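Local coordinates for alpha-1,2-Mannosidase (Trichoderma reesei, PDB 1HCU), which cleaves alpha-1,2-linked mannose residues, probably trimming high-mannose N-glycans down to a five-mannose core, as a calcium-dependent family 47 glycosidase, at residues L290-S295 and E353-V358; P13-A18 and W410-W415; E184-S189 and Q196-A201. All coordinates share one frame; numbering follows the deposited sequence.

Contact 1: L290-S295 and E353-V358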
ATOM      1  N   LEU A 290     -16.346  18.187   3.952  1.00 18.45           N
ATOM      2  CA  LEU A 290     -15.448  17.168   3.441  1.00 16.35           C
ATOM      3  C   LEU A 290     -14.066  17.724   3.170  1.00 16.19           C
ATOM      4  O   LEU A 290     -13.911  18.887   2.799  1.00 15.90           O
ATOM      5  CB  LEU A 290     -16.003  16.589   2.144  1.00 16.51           C
ATOM      6  CG  LEU A 290     -16.717  15.241   2.165  1.00 14.61           C
ATOM      7  CD1 LEU A 290     -17.511  15.011   3.438  1.00 13.14           C
ATOM      8  CD2 LEU A 290     -17.607  15.215   0.959  1.00 11.34           C
ATOM      9  N   THR A 291     -13.060  16.881   3.352  1.00 14.13           N
ATOM     10  CA  THR A 291     -11.697  17.288   3.097  1.00 14.28           C
ATOM     11  C   THR A 291     -10.952  16.236   2.284  1.00 15.02           C
ATOM     12  O   THR A 291     -10.824  15.091   2.720  1.00 15.06           O
ATOM     13  CB  THR A 291     -10.927  17.520   4.404  1.00 14.65           C
ATOM     14  OG1 THR A 291     -11.546  18.579   5.149  1.00 17.77           O
ATOM     15  CG2 THR A 291      -9.482  17.901   4.096  1.00 12.07           C
ATOM     16  N   PHE A 292     -10.463  16.633   1.109  1.00 14.41           N
ATOM     17  CA  PHE A 292      -9.695  15.746   0.231  1.00 14.63           C
ATOM     18  C   PHE A 292      -8.309  16.350  -0.000  1.00 14.58           C
ATOM     19  O   PHE A 292      -8.072  17.517   0.308  1.00 13.90           O
ATOM     20  CB  PHE A 292     -10.378  15.576  -1.138  1.00 10.98           C
ATOM     21  CG  PHE A 292     -11.737  14.935  -1.070  1.00 12.23           C
ATOM     22  CD1 PHE A 292     -11.907  13.684  -0.477  1.00 12.03           C
ATOM     23  CD2 PHE A 292     -12.855  15.593  -1.580  1.00 11.14           C
ATOM     24  CE1 PHE A 292     -13.171  13.103  -0.391  1.00 13.15           C
ATOM     25  CE2 PHE A 292     -14.126  15.016  -1.499  1.00  9.46           C
ATOM     26  CZ  PHE A 292     -14.284  13.774  -0.904  1.00 10.80           C
ATOM     27  N   LEU A 293      -7.399  15.555  -0.553  1.00 15.00           N
ATOM     28  CA  LEU A 293      -6.052  16.038  -0.839  1.00 14.70           C
ATOM     29  C   LEU A 293      -5.922  16.348  -2.333  1.00 16.24           C
ATOM     30  O   LEU A 293      -6.192  15.486  -3.185  1.00 16.30           O
ATOM     31  CB  LEU A 293      -4.998  14.997  -0.423  1.00 12.27           C
ATOM     32  CG  LEU A 293      -4.897  14.678   1.080  1.00 12.16           C
ATOM     33  CD1 LEU A 293      -3.670  13.801   1.378  1.00  7.82           C
ATOM     34  CD2 LEU A 293      -4.798  15.979   1.849  1.00  9.12           C
ATOM     35  N   SER A 294      -5.532  17.583  -2.648  1.00 14.57           N
ATOM     36  CA  SER A 294      -5.342  17.997  -4.036  1.00 14.27           C
ATOM     37  C   SER A 294      -3.925  17.624  -4.447  1.00 13.38           C
ATOM     38  O   SER A 294      -3.082  17.347  -3.591  1.00 10.72           O
ATOM     39  CB  SER A 294      -5.496  19.518  -4.191  1.00 15.04           C
ATOM     40  OG  SER A 294      -6.827  19.953  -3.969  1.00 20.98           O
ATOM     41  N   SER A 295      -3.676  17.609  -5.755  1.00 11.19           N
ATOM     42  CA  SER A 295      -2.352  17.324  -6.287  1.00 12.46           C
ATOM     43  C   SER A 295      -1.750  18.707  -6.468  1.00 12.59           C
ATOM     44  O   SER A 295      -2.461  19.709  -6.347  1.00 12.37           O
ATOM     45  CB  SER A 295      -2.445  16.625  -7.640  1.00 13.27           C
ATOM     46  OG  SER A 295      -3.068  17.469  -8.589  1.00 14.81           O
ATOM     47  N   GLU A 353     -12.222   4.970  -8.415  1.00 17.27           N
ATOM     48  CA  GLU A 353     -10.776   4.932  -8.614  1.00 18.08           C
ATOM     49  C   GLU A 353     -10.236   6.354  -8.667  1.00 17.70           C
ATOM     50  O   GLU A 353      -9.162   6.659  -8.138  1.00 17.85           O
ATOM     51  CB  GLU A 353     -10.471   4.219  -9.925  1.00 19.85           C
ATOM     52  CG  GLU A 353      -9.437   3.141  -9.801  1.00 24.85           C
ATOM     53  CD  GLU A 353      -8.055   3.699  -9.771  1.00 25.32           C
ATOM     54  OE1 GLU A 353      -7.841   4.709 -10.466  1.00 29.51           O
ATOM     55  OE2 GLU A 353      -7.188   3.135  -9.081  1.00 24.28           O
ATOM     56  N   GLY A 354     -11.005   7.217  -9.317  1.00 16.12           N
ATOM     57  CA  GLY A 354     -10.636   8.608  -9.436  1.00 14.48           C
ATOM     58  C   GLY A 354     -11.882   9.462  -9.336  1.00 13.96           C
ATOM     59  O   GLY A 354     -12.925   9.097  -9.881  1.00 15.45           O
ATOM     60  N   PHE A 355     -11.780  10.585  -8.629  1.00 11.66           N
ATOM     61  CA  PHE A 355     -12.898  11.501  -8.470  1.00 12.48           C
ATOM     62  C   PHE A 355     -12.381  12.931  -8.385  1.00 13.21           C
ATOM     63  O   PHE A 355     -11.196  13.156  -8.132  1.00 12.62           O
ATOM     64  CB  PHE A 355     -13.727  11.150  -7.218  1.00 13.38           C
ATOM     65  CG  PHE A 355     -12.979  11.307  -5.916  1.00 13.87           C
ATOM     66  CD1 PHE A 355     -12.972  12.520  -5.234  1.00 11.14           C
ATOM     67  CD2 PHE A 355     -12.273  10.233  -5.378  1.00 15.48           C
ATOM     68  CE1 PHE A 355     -12.278  12.664  -4.032  1.00 11.25           C
ATOM     69  CE2 PHE A 355     -11.575  10.367  -4.175  1.00 14.96           C
ATOM     70  CZ  PHE A 355     -11.578  11.584  -3.501  1.00 12.50           C
ATOM     71  N   ALA A 356     -13.272  13.895  -8.598  1.00 12.31           N
ATOM     72  CA  ALA A 356     -12.879  15.301  -8.560  1.00 12.87           C
ATOM     73  C   ALA A 356     -13.963  16.212  -7.975  1.00 11.42           C
ATOM     74  O   ALA A 356     -15.103  15.800  -7.775  1.00 10.52           O
ATOM     75  CB  ALA A 356     -12.504  15.764  -9.965  1.00 11.72           C
ATOM     76  N   TRP A 357     -13.601  17.458  -7.701  1.00 11.20           N
ATOM     77  CA  TRP A 357     -14.555  18.392  -7.129  1.00 13.27           C
ATOM     78  C   TRP A 357     -14.165  19.817  -7.489  1.00 14.01           C
ATOM     79  O   TRP A 357     -13.260  20.037  -8.293  1.00 13.81           O
ATOM     80  CB  TRP A 357     -14.597  18.212  -5.606  1.00 11.85           C
ATOM     81  CG  TRP A 357     -13.275  18.469  -4.930  1.00 12.84           C
ATOM     82  CD1 TRP A 357     -12.889  19.614  -4.295  1.00 11.05           C
ATOM     83  CD2 TRP A 357     -12.150  17.579  -4.867  1.00 11.75           C
ATOM     84  NE1 TRP A 357     -11.596  19.495  -3.843  1.00 11.24           N
ATOM     85  CE2 TRP A 357     -11.118  18.257  -4.180  1.00 12.37           C
ATOM     86  CE3 TRP A 357     -11.912  16.274  -5.325  1.00 13.12           C
ATOM     87  CZ2 TRP A 357      -9.867  17.675  -3.942  1.00 12.57           C
ATOM     88  CZ3 TRP A 357     -10.659  15.695  -5.087  1.00 11.78           C
ATOM     89  CH2 TRP A 357      -9.658  16.396  -4.404  1.00  9.02           C
ATOM     90  N   VAL A 358     -14.869  20.783  -6.914  1.00 14.61           N
ATOM     91  CA  VAL A 358     -14.567  22.184  -7.153  1.00 13.46           C
ATOM     92  C   VAL A 358     -14.009  22.720  -5.838  1.00 14.85           C
ATOM     93  O   VAL A 358     -14.679  22.650  -4.804  1.00 14.85           O
ATOM     94  CB  VAL A 358     -15.834  22.980  -7.532  1.00 13.35           C
ATOM     95  CG1 VAL A 358     -15.469  24.427  -7.807  1.00 12.57           C
ATOM     96  CG2 VAL A 358     -16.502  22.368  -8.761  1.00 12.29           C
TER

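Contact 2: P13-A18 and W410-W415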
ATOM      1  N   PRO A  13     -16.007 -11.290  16.715  1.00 28.46           N
ATOM      2  CA  PRO A  13     -15.796 -12.627  16.160  1.00 27.85           C
ATOM      3  C   PRO A  13     -16.599 -12.904  14.894  1.00 26.24           C
ATOM      4  O   PRO A  13     -16.068 -13.451  13.926  1.00 26.67           O
ATOM      5  CB  PRO A  13     -16.182 -13.546  17.320  1.00 28.46           C
ATOM      6  CG  PRO A  13     -17.213 -12.740  18.057  1.00 30.24           C
ATOM      7  CD  PRO A  13     -16.585 -11.366  18.066  1.00 28.59           C
ATOM      8  N   THR A  14     -17.870 -12.520  14.891  1.00 24.19           N
ATOM      9  CA  THR A  14     -18.717 -12.758  13.725  1.00 23.54           C
ATOM     10  C   THR A  14     -18.181 -12.053  12.480  1.00 21.59           C
ATOM     11  O   THR A  14     -18.106 -12.635  11.401  1.00 20.43           O
ATOM     12  CB  THR A  14     -20.162 -12.302  13.996  1.00 24.56           C
ATOM     13  OG1 THR A  14     -20.733 -13.131  15.022  1.00 26.31           O
ATOM     14  CG2 THR A  14     -21.007 -12.408  12.735  1.00 23.66           C
ATOM     15  N   ARG A  15     -17.801 -10.795  12.649  1.00 21.16           N
ATOM     16  CA  ARG A  15     -17.266  -9.986  11.562  1.00 19.62           C
ATOM     17  C   ARG A  15     -15.922 -10.537  11.049  1.00 18.39           C
ATOM     18  O   ARG A  15     -15.731 -10.715   9.846  1.00 15.95           O
ATOM     19  CB  ARG A  15     -17.099  -8.546  12.053  1.00 21.30           C
ATOM     20  CG  ARG A  15     -17.919  -7.529  11.288  1.00 23.91           C
ATOM     21  CD  ARG A  15     -19.222  -7.135  11.964  1.00 24.32           C
ATOM     22  NE  ARG A  15     -19.190  -5.715  12.286  1.00 27.83           N
ATOM     23  CZ  ARG A  15     -20.259  -4.938  12.420  1.00 30.33           C
ATOM     24  NH1 ARG A  15     -20.103  -3.654  12.713  1.00 30.64           N
ATOM     25  NH2 ARG A  15     -21.477  -5.435  12.254  1.00 32.30           N
ATOM     26  N   ALA A  16     -15.002 -10.820  11.969  1.00 16.41           N
ATOM     27  CA  ALA A  16     -13.688 -11.351  11.612  1.00 16.76           C
ATOM     28  C   ALA A  16     -13.813 -12.670  10.855  1.00 16.56           C
ATOM     29  O   ALA A  16     -13.072 -12.918   9.902  1.00 16.39           O
ATOM     30  CB  ALA A  16     -12.835 -11.548  12.877  1.00 13.33           C
ATOM     31  N   ALA A  17     -14.749 -13.513  11.284  1.00 16.17           N
ATOM     32  CA  ALA A  17     -14.972 -14.801  10.641  1.00 15.59           C
ATOM     33  C   ALA A  17     -15.390 -14.602   9.188  1.00 16.03           C
ATOM     34  O   ALA A  17     -14.942 -15.345   8.308  1.00 16.99           O
ATOM     35  CB  ALA A  17     -16.048 -15.598  11.400  1.00 13.91           C
ATOM     36  N   ALA A  18     -16.236 -13.601   8.931  1.00 13.60           N
ATOM     37  CA  ALA A  18     -16.682 -13.334   7.564  1.00 13.73           C
ATOM     38  C   ALA A  18     -15.501 -12.995   6.649  1.00 13.86           C
ATOM     39  O   ALA A  18     -15.409 -13.503   5.524  1.00 14.21           O
ATOM     40  CB  ALA A  18     -17.701 -12.201   7.549  1.00 13.72           C
ATOM     41  N   TRP A 410     -15.926   3.130  13.810  1.00 13.93           N
ATOM     42  CA  TRP A 410     -15.011   2.871  12.706  1.00 14.23           C
ATOM     43  C   TRP A 410     -15.130   1.448  12.206  1.00 14.25           C
ATOM     44  O   TRP A 410     -15.043   1.196  11.005  1.00 11.83           O
ATOM     45  CB  TRP A 410     -13.567   3.185  13.124  1.00 12.59           C
ATOM     46  CG  TRP A 410     -13.388   4.640  13.457  1.00 12.54           C
ATOM     47  CD1 TRP A 410     -13.319   5.191  14.702  1.00 11.89           C
ATOM     48  CD2 TRP A 410     -13.339   5.738  12.531  1.00 11.36           C
ATOM     49  NE1 TRP A 410     -13.234   6.558  14.614  1.00 12.47           N
ATOM     50  CE2 TRP A 410     -13.245   6.922  13.294  1.00  9.99           C
ATOM     51  CE3 TRP A 410     -13.369   5.834  11.129  1.00 11.12           C
ATOM     52  CZ2 TRP A 410     -13.180   8.192  12.707  1.00 12.44           C
ATOM     53  CZ3 TRP A 410     -13.303   7.098  10.545  1.00 10.62           C
ATOM     54  CH2 TRP A 410     -13.210   8.259  11.335  1.00 10.54           C
ATOM     55  N   GLN A 411     -15.338   0.516  13.127  1.00 14.74           N
ATOM     56  CA  GLN A 411     -15.506  -0.866  12.725  1.00 15.00           C
ATOM     57  C   GLN A 411     -16.766  -0.973  11.881  1.00 14.40           C
ATOM     58  O   GLN A 411     -16.800  -1.726  10.913  1.00 15.12           O
ATOM     59  CB  GLN A 411     -15.628  -1.760  13.945  1.00 14.90           C
ATOM     60  CG  GLN A 411     -14.391  -1.782  14.785  1.00 17.51           C
ATOM     61  CD  GLN A 411     -14.558  -2.658  15.988  1.00 17.92           C
ATOM     62  OE1 GLN A 411     -15.425  -2.410  16.825  1.00 20.97           O
ATOM     63  NE2 GLN A 411     -13.739  -3.696  16.086  1.00 17.82           N
ATOM     64  N   ASP A 412     -17.798  -0.215  12.239  1.00 14.32           N
ATOM     65  CA  ASP A 412     -19.053  -0.255  11.485  1.00 16.85           C
ATOM     66  C   ASP A 412     -18.840   0.260  10.064  1.00 15.80           C
ATOM     67  O   ASP A 412     -19.368  -0.306   9.107  1.00 17.05           O
ATOM     68  CB  ASP A 412     -20.141   0.570  12.187  1.00 16.53           C
ATOM     69  CG  ASP A 412     -20.563  -0.027  13.524  1.00 20.48           C
ATOM     70  OD1 ASP A 412     -21.102   0.724  14.365  1.00 23.69           O
ATOM     71  OD2 ASP A 412     -20.367  -1.244  13.737  1.00 20.95           O
ATOM     72  N   LEU A 413     -18.061   1.328   9.923  1.00 14.67           N
ATOM     73  CA  LEU A 413     -17.791   1.878   8.602  1.00 14.17           C
ATOM     74  C   LEU A 413     -17.025   0.857   7.767  1.00 13.73           C
ATOM     75  O   LEU A 413     -17.368   0.614   6.612  1.00 14.05           O
ATOM     76  CB  LEU A 413     -16.990   3.177   8.715  1.00 13.20           C
ATOM     77  CG  LEU A 413     -17.707   4.293   9.476  1.00 15.15           C
ATOM     78  CD1 LEU A 413     -16.804   5.511   9.546  1.00 14.91           C
ATOM     79  CD2 LEU A 413     -19.032   4.628   8.791  1.00 13.64           C
ATOM     80  N   ALA A 414     -15.999   0.253   8.360  1.00 13.24           N
ATOM     81  CA  ALA A 414     -15.196  -0.753   7.666  1.00 14.42           C
ATOM     82  C   ALA A 414     -16.079  -1.918   7.233  1.00 14.98           C
ATOM     83  O   ALA A 414     -15.949  -2.433   6.116  1.00 13.36           O
ATOM     84  CB  ALA A 414     -14.081  -1.257   8.575  1.00 11.21           C
ATOM     85  N   TRP A 415     -16.977  -2.321   8.129  1.00 15.04           N
ATOM     86  CA  TRP A 415     -17.899  -3.421   7.873  1.00 16.69           C
ATOM     87  C   TRP A 415     -18.792  -3.057   6.695  1.00 17.91           C
ATOM     88  O   TRP A 415     -19.058  -3.886   5.823  1.00 17.92           O
ATOM     89  CB  TRP A 415     -18.753  -3.696   9.117  1.00 17.53           C
ATOM     90  CG  TRP A 415     -19.727  -4.816   8.945  1.00 19.32           C
ATOM     91  CD1 TRP A 415     -21.079  -4.761   9.122  1.00 19.69           C
ATOM     92  CD2 TRP A 415     -19.428  -6.163   8.555  1.00 20.06           C
ATOM     93  NE1 TRP A 415     -21.642  -5.988   8.866  1.00 20.24           N
ATOM     94  CE2 TRP A 415     -20.651  -6.866   8.516  1.00 20.45           C
ATOM     95  CE3 TRP A 415     -18.245  -6.845   8.234  1.00 20.69           C
ATOM     96  CZ2 TRP A 415     -20.727  -8.220   8.171  1.00 21.91           C
ATOM     97  CZ3 TRP A 415     -18.320  -8.193   7.891  1.00 22.33           C
ATOM     98  CH2 TRP A 415     -19.554  -8.864   7.861  1.00 21.34           C
TER

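Contact 3: E184-S189 and Q196-A201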
ATOM      1  N   GLU A 184      12.213  -2.346   3.400  1.00 13.97           N
ATOM      2  CA  GLU A 184      12.540  -3.758   3.257  1.00 15.39           C
ATOM      3  C   GLU A 184      14.007  -4.092   3.057  1.00 14.79           C
ATOM      4  O   GLU A 184      14.462  -5.152   3.481  1.00 15.62           O
ATOM      5  CB  GLU A 184      11.670  -4.444   2.180  1.00 15.50           C
ATOM      6  CG  GLU A 184      11.172  -3.618   1.009  1.00 17.16           C
ATOM      7  CD  GLU A 184      10.175  -2.540   1.393  1.00 17.52           C
ATOM      8  OE1 GLU A 184      10.596  -1.375   1.529  1.00 16.24           O
ATOM      9  OE2 GLU A 184       8.972  -2.859   1.561  1.00 17.64           O
ATOM     10  N   TRP A 185      14.754  -3.183   2.446  1.00 15.88           N
ATOM     11  CA  TRP A 185      16.177  -3.406   2.226  1.00 14.74           C
ATOM     12  C   TRP A 185      16.967  -3.215   3.527  1.00 14.41           C
ATOM     13  O   TRP A 185      17.965  -3.898   3.758  1.00 12.60           O
ATOM     14  CB  TRP A 185      16.682  -2.478   1.113  1.00 13.59           C
ATOM     15  CG  TRP A 185      16.306  -2.997  -0.255  1.00 15.45           C
ATOM     16  CD1 TRP A 185      15.042  -3.175  -0.754  1.00 12.89           C
ATOM     17  CD2 TRP A 185      17.205  -3.490  -1.255  1.00 14.48           C
ATOM     18  NE1 TRP A 185      15.104  -3.755  -1.998  1.00 15.32           N
ATOM     19  CE2 TRP A 185      16.417  -3.961  -2.332  1.00 14.12           C
ATOM     20  CE3 TRP A 185      18.600  -3.585  -1.344  1.00 14.49           C
ATOM     21  CZ2 TRP A 185      16.981  -4.520  -3.488  1.00 12.72           C
ATOM     22  CZ3 TRP A 185      19.163  -4.143  -2.497  1.00 12.95           C
ATOM     23  CH2 TRP A 185      18.352  -4.601  -3.550  1.00 10.82           C
ATOM     24  N   THR A 186      16.517  -2.298   4.381  1.00 13.17           N
ATOM     25  CA  THR A 186      17.190  -2.087   5.657  1.00 13.80           C
ATOM     26  C   THR A 186      16.866  -3.287   6.542  1.00 12.92           C
ATOM     27  O   THR A 186      17.720  -3.782   7.274  1.00 12.51           O
ATOM     28  CB  THR A 186      16.719  -0.786   6.360  1.00 14.28           C
ATOM     29  OG1 THR A 186      17.197   0.353   5.631  1.00 16.57           O
ATOM     30  CG2 THR A 186      17.255  -0.722   7.785  1.00 11.43           C
ATOM     31  N   ARG A 187      15.629  -3.766   6.443  1.00 14.15           N
ATOM     32  CA  ARG A 187      15.184  -4.924   7.215  1.00 13.58           C
ATOM     33  C   ARG A 187      16.023  -6.136   6.819  1.00 14.47           C
ATOM     34  O   ARG A 187      16.432  -6.923   7.666  1.00 16.23           O
ATOM     35  CB  ARG A 187      13.694  -5.204   6.948  1.00 13.23           C
ATOM     36  CG  ARG A 187      13.088  -6.285   7.836  1.00 11.90           C
ATOM     37  CD  ARG A 187      13.295  -5.936   9.301  1.00 12.86           C
ATOM     38  NE  ARG A 187      12.972  -7.032  10.214  1.00 12.23           N
ATOM     39  CZ  ARG A 187      13.602  -7.247  11.369  1.00 14.11           C
ATOM     40  NH1 ARG A 187      14.592  -6.441  11.741  1.00 11.77           N
ATOM     41  NH2 ARG A 187      13.237  -8.254  12.160  1.00 11.03           N
ATOM     42  N   LEU A 188      16.285  -6.276   5.523  1.00 15.12           N
ATOM     43  CA  LEU A 188      17.078  -7.400   5.030  1.00 15.96           C
ATOM     44  C   LEU A 188      18.514  -7.360   5.602  1.00 17.20           C
ATOM     45  O   LEU A 188      19.029  -8.382   6.052  1.00 17.58           O
ATOM     46  CB  LEU A 188      17.105  -7.390   3.489  1.00 11.55           C
ATOM     47  CG  LEU A 188      17.765  -8.587   2.789  1.00  9.61           C
ATOM     48  CD1 LEU A 188      17.036  -9.862   3.163  1.00  6.99           C
ATOM     49  CD2 LEU A 188      17.751  -8.391   1.290  1.00  7.13           C
ATOM     50  N   SER A 189      19.151  -6.186   5.585  1.00 16.29           N
ATOM     51  CA  SER A 189      20.507  -6.054   6.123  1.00 16.48           C
ATOM     52  C   SER A 189      20.538  -6.446   7.592  1.00 17.05           C
ATOM     53  O   SER A 189      21.459  -7.119   8.045  1.00 17.08           O
ATOM     54  CB  SER A 189      21.021  -4.615   6.007  1.00 13.55           C
ATOM     55  OG  SER A 189      21.245  -4.246   4.664  1.00 16.21           O
ATOM     56  N   GLN A 196      25.272  -3.964   2.987  1.00 16.14           N
ATOM     57  CA  GLN A 196      25.120  -3.497   1.609  1.00 16.17           C
ATOM     58  C   GLN A 196      23.670  -3.118   1.236  1.00 16.01           C
ATOM     59  O   GLN A 196      23.428  -2.032   0.710  1.00 15.71           O
ATOM     60  CB  GLN A 196      25.653  -4.560   0.634  1.00 16.43           C
ATOM     61  CG  GLN A 196      25.670  -4.133  -0.845  1.00 22.00           C
ATOM     62  CD  GLN A 196      25.846  -5.310  -1.844  1.00 26.24           C
ATOM     63  OE1 GLN A 196      25.964  -5.091  -3.057  1.00 28.10           O
ATOM     64  NE2 GLN A 196      25.851  -6.548  -1.337  1.00 26.34           N
ATOM     65  N   TYR A 197      22.709  -3.990   1.523  1.00 14.74           N
ATOM     66  CA  TYR A 197      21.315  -3.728   1.165  1.00 13.66           C
ATOM     67  C   TYR A 197      20.809  -2.374   1.649  1.00 12.78           C
ATOM     68  O   TYR A 197      20.314  -1.577   0.853  1.00 12.13           O
ATOM     69  CB  TYR A 197      20.415  -4.861   1.677  1.00 13.74           C
ATOM     70  CG  TYR A 197      20.898  -6.225   1.236  1.00 13.18           C
ATOM     71  CD1 TYR A 197      21.014  -6.538  -0.119  1.00 13.34           C
ATOM     72  CD2 TYR A 197      21.330  -7.168   2.169  1.00 14.54           C
ATOM     73  CE1 TYR A 197      21.560  -7.750  -0.532  1.00 13.40           C
ATOM     74  CE2 TYR A 197      21.877  -8.385   1.765  1.00 13.61           C
ATOM     75  CZ  TYR A 197      21.994  -8.664   0.413  1.00 14.40           C
ATOM     76  OH  TYR A 197      22.589  -9.834  -0.001  1.00 15.83           O
ATOM     77  N   ALA A 198      20.950  -2.111   2.946  1.00 12.99           N
ATOM     78  CA  ALA A 198      20.527  -0.840   3.530  1.00 13.32           C
ATOM     79  C   ALA A 198      21.289   0.346   2.923  1.00 14.87           C
ATOM     80  O   ALA A 198      20.696   1.392   2.621  1.00 12.50           O
ATOM     81  CB  ALA A 198      20.733  -0.869   5.040  1.00 14.20           C
ATOM     82  N   GLN A 199      22.598   0.173   2.741  1.00 14.77           N
ATOM     83  CA  GLN A 199      23.447   1.220   2.179  1.00 17.99           C
ATOM     84  C   GLN A 199      22.959   1.684   0.810  1.00 17.24           C
ATOM     85  O   GLN A 199      22.895   2.878   0.525  1.00 16.83           O
ATOM     86  CB  GLN A 199      24.895   0.720   2.067  1.00 21.19           C
ATOM     87  CG  GLN A 199      25.611   0.646   3.408  1.00 25.65           C
ATOM     88  CD  GLN A 199      26.915  -0.145   3.355  1.00 30.50           C
ATOM     89  OE1 GLN A 199      27.659  -0.194   4.338  1.00 31.44           O
ATOM     90  NE2 GLN A 199      27.191  -0.775   2.213  1.00 30.82           N
ATOM     91  N   LEU A 200      22.615   0.719  -0.030  1.00 17.54           N
ATOM     92  CA  LEU A 200      22.132   0.990  -1.369  1.00 16.08           C
ATOM     93  C   LEU A 200      20.815   1.753  -1.368  1.00 14.70           C
ATOM     94  O   LEU A 200      20.685   2.781  -2.027  1.00 15.85           O
ATOM     95  CB  LEU A 200      21.966  -0.330  -2.125  1.00 16.59           C
ATOM     96  CG  LEU A 200      23.051  -0.756  -3.125  1.00 19.39           C
ATOM     97  CD1 LEU A 200      24.364  -0.027  -2.860  1.00 18.30           C
ATOM     98  CD2 LEU A 200      23.217  -2.268  -3.059  1.00 13.68           C
ATOM     99  N   ALA A 201      19.841   1.247  -0.628  1.00 13.49           N
ATOM    100  CA  ALA A 201      18.527   1.874  -0.571  1.00 14.34           C
ATOM    101  C   ALA A 201      18.579   3.279   0.013  1.00 13.48           C
ATOM    102  O   ALA A 201      17.949   4.210  -0.503  1.00 13.27           O
ATOM    103  CB  ALA A 201      17.576   1.009   0.253  1.00 15.26           C
TER

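Contact 1: L290-S295 and E353-V358
Phe292 meets Phe355 in an edge-to-face aromatic pair: the rim of Phe355 stands on one face of Phe292, with the ring centroids of Phe292 and Phe355 4.8 Å apart and the planes at 64°. The edge of Phe355 that faces the ring is its CE1–CZ side, and Phe355 CZ comes to 3.7 Å from Phe292 CD1.

Trp357 supplies the second aromatic surface. Phe292 CB makes a CH-pi contact with the indole, lying over the six-membered ring of Trp357 at 3.8 Å from its centroid, while the Phe292 ring leans across the same indole at an intermediate tilt. Phe355 and Trp357 share a first torsion near +60° (64° and 61°), with CG between backbone N and carbonyl carbon, and being two residues apart on an extended chain they project from the same side.

Polar atoms appear at the margin. Leu293 O lies in the indole plane, 3.8 Å from Trp357 CH2, and the indole nitrogen is taken by Ser282 OG.

The two strands are not direct partners: Phe292 and Trp357 have CA atoms 9.2 Å apart, and strand 300-306 pairs with both. Thr342 of helix 326-344 touches both phenylalanines. Segment 353-358 begins at Glu353, a predicted proton donor salt-bridged to Arg391; its direct contact with 290-295 is aromatic packing and dispersion, in which shape rather than charge sets the fit.

Contact 2: P13-A18 and W410-W415
The indole of Trp415 and the guanidinium of Arg15 lie face on face, their planes only 9° apart and their centres 3.7 Å from each other. The overlap is offset: Arg15 CZ sits over the five-membered ring of Trp415, a cation-pi arrangement, while the aliphatic part of the arginine runs on across the same face toward the six-membered ring. There Arg15 CG makes a CH-pi contact, although its separation from the ring is modelled too short to be trusted in detail. At the indole's edge, Ala18 CB comes within 3.8 Å of Trp415 CH2. The guanidinium has an edge partner too, for Arg15 NH1 forms a salt bridge with Asp412 OD2 at 2.6 Å, the carboxylate being turned 73° from the guanidinium plane. Arg15 NH2 and Trp415 NE1 approach to 3.4 Å, but both are donors and make no bond.

Bends at chi2 and chi3 bring the arginine across to its partners, which one helix offers from residues three apart. That reach is needed, because the short helical segments 13-18 and 410-415 run 12.0 Å apart, in broadly the same direction. In family 47 enzymes, helices are arranged as an (alpha/alpha)7 barrel, and this contact joins the first helix of the chain, 13-33, to one of the last, 408-425, consistent with closure of the helical ring. Helix 451-465 lies against both: Phe465 touches Arg15, and Ile464 packs on Ala414 while its carbonyl accepts a hydrogen bond from Gln411 NE2.

Stacking on one side and the carboxylate at the edge restrain the guanidinium's rotation, and the nearby negative charge probably stabilises its positive charge. Asp412 OD1 has a second, long and weak ion pair with Lys409 NZ.

Contact 3: E184-S189 and Q196-A201
Ser189 OG accepts a hydrogen bond from Ala198 N, with 2.8 Å between the two atoms and an N-H...O angle of 152°. The same hydroxyl donates to the carbonyl of Asn194, in the turn between the helices, so one small side chain ties both the turn and the start of the next helix to the end of the first.

Beside this polar link, Leu188 CD2 sits almost squarely over a face of Tyr197, 3.8 Å from the ring centroid. With chi1 at -173° its CG is swung away from the backbone nitrogen, and chi2 near +60° then brings CD2 over the ring. Trp185 meets the tyrosine from another direction: its CZ3 lies at the edge of that ring, and Trp185 CE3 packs on Tyr197 CB at 3.7 Å. Trp185 CB also touches Ala201 CB, while Thr186 OG1, hydrogen-bonded to Val182 O, lies against the methyl of Ala198.

Small residues let the backbones close in, to 4.1 Å between the CA atoms of Thr186 and Ala198. Farther out, Asn142 and Gln138 of helix 127-144 bind the Tyr197 hydroxyl, and Phe148 pairs edge-to-face with Trp185. Antiparallel, with segment axes 7.2 Å apart, the two helices form an alpha-alpha hairpin, the element from which (alpha/alpha) barrels are built.

Contact 2 spans most of the chain, joining helices 13-33 and 408-425, and both other contacts are nested within it: contact 3 first, in neighbouring helices 182-192 and 196-209, then contact 1, between strands 292-297 and 354-356 of a curled antiparallel sheet. Contacts 1 and 2 have centres about 27 Å apart and share no element, yet helix 326-344 borders both. Contact 3 lies across the molecule, its centre about 35 Å from that of contact 1 and about 37 Å from that of contact 2. The three thus sample separate parts of one fold: a local helix pair, a sheet near predicted active-site residues, and a long-range junction between early and late helices.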